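PDB 4AB5: transcriptional regulator, LYSR family from Neisseria meningitidis, which probably binds DNA as a LysR-type, MetR-like regulator of methionine biosynthesis genes, the piece here being its regulatory domain, which probably senses an effector. Local coordinates for residues T3-E15 against W34-A47. Residues are numbered along the deposited sequence; the frame is centred on the assembly and turned at random.
Sequences TEGEAGELRIAVE and WPQVELDIVSGFQA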
loop_
_atom_site.group_PDB
_atom_site.type_symbol
_atom_site.label_atom_id
_atom_site.label_comp_id
_atom_site.label_asym_id
_atom_site.label_seq_id
_atom_site.Cartn_x
_atom_site.Cartn_y
_atom_site.Cartn_z
ATOM N N THR B 3 -6.272 -39.043 8.389
ATOM C CA THR B 3 -5.761 -37.670 8.481
ATOM C C THR B 3 -6.303 -36.809 7.329
ATOM O O THR B 3 -6.777 -37.344 6.320
ATOM C CB THR B 3 -4.227 -37.622 8.653
ATOM O OG1 THR B 3 -3.836 -36.266 8.844
ATOM C CG2 THR B 3 -3.467 -38.181 7.462
ATOM N N GLU B 4 -6.250 -35.480 7.505
ATOM C CA GLU B 4 -6.708 -34.492 6.525
ATOM C C GLU B 4 -5.514 -33.735 5.917
ATOM O O GLU B 4 -5.649 -33.111 4.867
ATOM C CB GLU B 4 -7.672 -33.485 7.185
ATOM C CG GLU B 4 -8.817 -34.101 7.982
ATOM C CD GLU B 4 -9.964 -34.670 7.175
ATOM O OE1 GLU B 4 -10.317 -34.070 6.132
ATOM O OE2 GLU B 4 -10.532 -35.701 7.603
ATOM N N GLY B 5 -4.372 -33.801 6.598
ATOM C CA GLY B 5 -3.133 -33.139 6.215
ATOM C C GLY B 5 -2.419 -32.630 7.448
ATOM O O GLY B 5 -2.751 -33.044 8.564
ATOM N N GLU B 6 -1.441 -31.732 7.271
ATOM C CA GLU B 6 -0.694 -31.197 8.410
ATOM C C GLU B 6 -1.233 -29.858 8.924
ATOM O O GLU B 6 -1.153 -28.840 8.231
ATOM C CB GLU B 6 0.817 -31.140 8.119
ATOM C CG GLU B 6 1.675 -31.024 9.370
ATOM C CD GLU B 6 3.162 -30.880 9.110
ATOM O OE1 GLU B 6 3.690 -31.592 8.223
ATOM O OE2 GLU B 6 3.808 -30.075 9.821
ATOM N N ALA B 7 -1.756 -29.875 10.162
ATOM C CA ALA B 7 -2.314 -28.725 10.871
ATOM C C ALA B 7 -1.237 -27.886 11.593
ATOM O O ALA B 7 -0.155 -28.383 11.898
ATOM C CB ALA B 7 -3.369 -29.195 11.859
ATOM N N GLY B 8 -1.554 -26.623 11.848
ATOM C CA GLY B 8 -0.653 -25.689 12.510
ATOM C C GLY B 8 -1.053 -24.231 12.361
ATOM O O GLY B 8 -2.177 -23.920 11.956
ATOM N N GLU B 9 -0.121 -23.327 12.694
ATOM C CA GLU B 9 -0.324 -21.885 12.653
ATOM C C GLU B 9 0.900 -21.195 12.095
ATOM O O GLU B 9 2.020 -21.460 12.555
ATOM C CB GLU B 9 -0.562 -21.342 14.072
ATOM C CG GLU B 9 -2.015 -21.207 14.486
ATOM C CD GLU B 9 -2.201 -21.055 15.983
ATOM O OE1 GLU B 9 -1.755 -20.026 16.542
ATOM O OE2 GLU B 9 -2.785 -21.975 16.600
ATOM N N LEU B 10 0.684 -20.284 11.122
ATOM C CA LEU B 10 1.754 -19.475 10.569
ATOM C C LEU B 10 1.339 -18.001 10.642
ATOM O O LEU B 10 0.707 -17.480 9.725
ATOM C CB LEU B 10 2.157 -19.936 9.155
ATOM C CG LEU B 10 3.231 -19.148 8.370
ATOM C CD1 LEU B 10 4.438 -18.763 9.228
ATOM C CD2 LEU B 10 3.686 -19.934 7.164
ATOM N N ARG B 11 1.645 -17.369 11.795
ATOM C CA ARG B 11 1.394 -15.954 12.062
ATOM C C ARG B 11 2.688 -15.239 11.665
ATOM O O ARG B 11 3.737 -15.453 12.285
ATOM C CB ARG B 11 1.024 -15.714 13.545
ATOM C CG ARG B 11 -0.239 -16.461 14.004
ATOM C CD ARG B 11 -0.379 -16.529 15.516
ATOM N NE ARG B 11 0.674 -17.336 16.146
ATOM C CZ ARG B 11 0.927 -17.361 17.450
ATOM N NH1 ARG B 11 0.193 -16.648 18.290
ATOM N NH2 ARG B 11 1.918 -18.102 17.925
ATOM N N ILE B 12 2.632 -14.488 10.552
ATOM C CA ILE B 12 3.781 -13.780 9.986
ATOM C C ILE B 12 3.907 -12.368 10.554
ATOM O O ILE B 12 3.017 -11.550 10.361
ATOM C CB ILE B 12 3.804 -13.813 8.425
ATOM C CG1 ILE B 12 3.782 -15.266 7.880
ATOM C CG2 ILE B 12 5.027 -13.079 7.891
ATOM C CD1 ILE B 12 2.870 -15.488 6.751
ATOM N N ALA B 13 5.021 -12.094 11.254
ATOM C CA ALA B 13 5.328 -10.784 11.814
ATOM C C ALA B 13 6.247 -10.052 10.828
ATOM O O ALA B 13 7.320 -10.557 10.471
ATOM C CB ALA B 13 5.990 -10.929 13.171
ATOM N N VAL B 14 5.775 -8.889 10.334
ATOM C CA VAL B 14 6.477 -8.080 9.340
ATOM C C VAL B 14 6.167 -6.597 9.534
ATOM O O VAL B 14 5.000 -6.211 9.590
ATOM C CB VAL B 14 6.227 -8.590 7.881
ATOM C CG1 VAL B 14 4.737 -8.705 7.558
ATOM C CG2 VAL B 14 6.969 -7.756 6.830
ATOM N N GLU B 15 7.218 -5.776 9.653
ATOM C CA GLU B 15 7.071 -4.331 9.802
ATOM C C GLU B 15 7.600 -3.576 8.569
ATOM O O GLU B 15 7.483 -2.351 8.510
ATOM C CB GLU B 15 7.751 -3.837 11.094
ATOM C CG GLU B 15 7.076 -4.266 12.391
ATOM C CD GLU B 15 5.597 -3.965 12.557
ATOM O OE1 GLU B 15 5.165 -2.832 12.244
ATOM O OE2 GLU B 15 4.871 -4.868 13.034
ATOM N N TRP B 34 -0.671 -26.072 1.968
ATOM C CA TRP B 34 -0.840 -26.319 3.401
ATOM C C TRP B 34 -2.209 -25.778 3.831
ATOM O O TRP B 34 -2.257 -24.795 4.560
ATOM C CB TRP B 34 0.290 -25.607 4.176
ATOM C CG TRP B 34 1.663 -26.065 3.785
ATOM C CD1 TRP B 34 2.439 -25.571 2.777
ATOM C CD2 TRP B 34 2.382 -27.172 4.340
ATOM N NE1 TRP B 34 3.621 -26.268 2.705
ATOM C CE2 TRP B 34 3.608 -27.268 3.645
ATOM C CE3 TRP B 34 2.114 -28.088 5.369
ATOM C CZ2 TRP B 34 4.584 -28.219 3.972
ATOM C CZ3 TRP B 34 3.076 -29.035 5.688
ATOM C CH2 TRP B 34 4.294 -29.094 4.994
ATOM N N PRO B 35 -3.347 -26.352 3.364
ATOM C CA PRO B 35 -4.659 -25.771 3.717
ATOM C C PRO B 35 -5.090 -25.869 5.183
ATOM O O PRO B 35 -6.065 -25.222 5.562
ATOM C CB PRO B 35 -5.629 -26.520 2.800
ATOM C CG PRO B 35 -4.984 -27.811 2.555
ATOM C CD PRO B 35 -3.518 -27.516 2.470
ATOM N N GLN B 36 -4.385 -26.679 5.997
ATOM C CA GLN B 36 -4.703 -26.872 7.410
ATOM C C GLN B 36 -3.952 -25.900 8.319
ATOM O O GLN B 36 -4.296 -25.782 9.501
ATOM C CB GLN B 36 -4.465 -28.334 7.830
ATOM C CG GLN B 36 -5.357 -29.354 7.129
ATOM C CD GLN B 36 -6.792 -29.212 7.551
ATOM O OE1 GLN B 36 -7.159 -29.472 8.700
ATOM N NE2 GLN B 36 -7.638 -28.780 6.631
ATOM N N VAL B 37 -2.937 -25.205 7.769
ATOM C CA VAL B 37 -2.101 -24.242 8.484
ATOM C C VAL B 37 -2.828 -22.905 8.427
ATOM O O VAL B 37 -3.057 -22.369 7.338
ATOM C CB VAL B 37 -0.649 -24.178 7.904
ATOM C CG1 VAL B 37 0.161 -23.032 8.509
ATOM C CG2 VAL B 37 0.083 -25.502 8.087
ATOM N N GLU B 38 -3.238 -22.396 9.599
ATOM C CA GLU B 38 -3.934 -21.114 9.713
ATOM C C GLU B 38 -2.949 -19.962 9.531
ATOM O O GLU B 38 -1.982 -19.849 10.275
ATOM C CB GLU B 38 -4.672 -21.010 11.056
ATOM C CG GLU B 38 -5.914 -21.883 11.136
ATOM C CD GLU B 38 -6.660 -21.800 12.452
ATOM O OE1 GLU B 38 -6.143 -22.317 13.470
ATOM O OE2 GLU B 38 -7.781 -21.241 12.458
ATOM N N LEU B 39 -3.171 -19.145 8.505
ATOM C CA LEU B 39 -2.310 -18.009 8.175
ATOM C C LEU B 39 -2.807 -16.705 8.799
ATOM O O LEU B 39 -4.013 -16.498 8.935
ATOM C CB LEU B 39 -2.177 -17.859 6.645
ATOM C CG LEU B 39 -1.263 -18.853 5.913
ATOM C CD1 LEU B 39 -1.550 -18.839 4.419
ATOM C CD2 LEU B 39 0.214 -18.530 6.138
ATOM N N ASP B 40 -1.869 -15.833 9.177
ATOM C CA ASP B 40 -2.152 -14.527 9.772
ATOM C C ASP B 40 -0.979 -13.579 9.573
ATOM O O ASP B 40 0.147 -14.035 9.361
ATOM C CB ASP B 40 -2.489 -14.654 11.275
ATOM C CG ASP B 40 -3.372 -13.542 11.825
ATOM O OD1 ASP B 40 -3.877 -12.729 11.023
ATOM O OD2 ASP B 40 -3.594 -13.513 13.049
ATOM N N ILE B 41 -1.254 -12.257 9.612
ATOM C CA ILE B 41 -0.246 -11.200 9.501
ATOM C C ILE B 41 -0.295 -10.419 10.798
ATOM O O ILE B 41 -1.358 -9.928 11.167
ATOM C CB ILE B 41 -0.417 -10.290 8.245
ATOM C CG1 ILE B 41 -0.396 -11.118 6.930
ATOM C CG2 ILE B 41 0.664 -9.178 8.223
ATOM C CD1 ILE B 41 -1.220 -10.569 5.815
ATOM N N VAL B 42 0.841 -10.357 11.514
ATOM C CA VAL B 42 0.989 -9.635 12.784
ATOM C C VAL B 42 1.864 -8.397 12.490
ATOM O O VAL B 42 3.079 -8.521 12.332
ATOM C CB VAL B 42 1.574 -10.545 13.908
ATOM C CG1 VAL B 42 1.460 -9.876 15.276
ATOM C CG2 VAL B 42 0.896 -11.916 13.931
ATOM N N SER B 43 1.235 -7.206 12.413
ATOM C CA SER B 43 1.927 -5.951 12.059
ATOM C C SER B 43 1.453 -4.690 12.819
ATOM O O SER B 43 0.675 -4.795 13.771
ATOM C CB SER B 43 1.859 -5.725 10.545
ATOM O OG SER B 43 0.523 -5.676 10.069
ATOM N N GLY B 44 1.964 -3.525 12.393
ATOM C CA GLY B 44 1.618 -2.207 12.923
ATOM C C GLY B 44 2.414 -1.686 14.109
ATOM O O GLY B 44 2.569 -0.468 14.249
ATOM N N PHE B 45 2.910 -2.597 14.976
ATOM C CA PHE B 45 3.665 -2.308 16.209
ATOM C C PHE B 45 4.826 -1.301 16.094
ATOM O O PHE B 45 5.176 -0.671 17.103
ATOM C CB PHE B 45 4.139 -3.608 16.888
ATOM C CG PHE B 45 3.026 -4.570 17.243
ATOM C CD1 PHE B 45 2.341 -4.452 18.446
ATOM C CD2 PHE B 45 2.667 -5.595 16.375
ATOM C CE1 PHE B 45 1.308 -5.338 18.771
ATOM C CE2 PHE B 45 1.630 -6.474 16.696
ATOM C CZ PHE B 45 0.961 -6.344 17.895
ATOM N N GLN B 46 5.411 -1.149 14.871
ATOM C CA GLN B 46 6.551 -0.267 14.551
ATOM C C GLN B 46 7.775 -0.584 15.435
ATOM O O GLN B 46 8.532 0.314 15.826
ATOM C CB GLN B 46 6.158 1.226 14.599
ATOM C CG GLN B 46 5.323 1.680 13.404
ATOM C CD GLN B 46 4.562 2.960 13.660
ATOM O OE1 GLN B 46 4.895 3.761 14.545
ATOM N NE2 GLN B 46 3.523 3.189 12.876
ATOM N N ALA B 47 7.950 -1.889 15.742
ATOM C CA ALA B 47 9.024 -2.417 16.578
ATOM C C ALA B 47 9.492 -3.793 16.088
ATOM O O ALA B 47 8.799 -4.432 15.291
ATOM C CB ALA B 47 8.552 -2.505 18.021
HETATM O O HOH W 1 -2.090 -28.875 5.514
#
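I12 and V42 make the shortest bond between two parallel strands, V42 N to I12 O at 2.7 Å, and L10 N and I12 N in turn reach the carbonyls of E38 and D40. With helix 20-33 as the crossover, 8-13 and 37-42 form a beta-alpha-beta unit at the start of the periplasmic-binding-protein-like LysR regulatory domain. The pattern weakens at its end, where V14 N makes a weak hydrogen bond to V42 O, 3.4 Å long. Beyond it the carboxylate of E15, its chain bent at chi2 (-53°), bends toward the 44-47 loop; Q46 N donates to OE1 at 3.1 Å from above the carboxylate plane. At the other end a water links E6 O to Q36 N.

On the face toward helix 20-33, L10, I12, V37 and L39 pack together, with L10 CB against V37 CG1 at 3.7 Å, while I41 lies beside V14 and L146 of the second subunit packs on it. The reverse face is mixed: E9, R11, E38 and D40 share it with A13 and V42. R11 and D40 cross there but pair elsewhere, R11 with D59 and D40 with R135 of the second subunit. L39 lies alongside both L10 and I12, and its CD2 methyl sits 3.8 Å from L10 CG and 4.1 Å from I12 CD1.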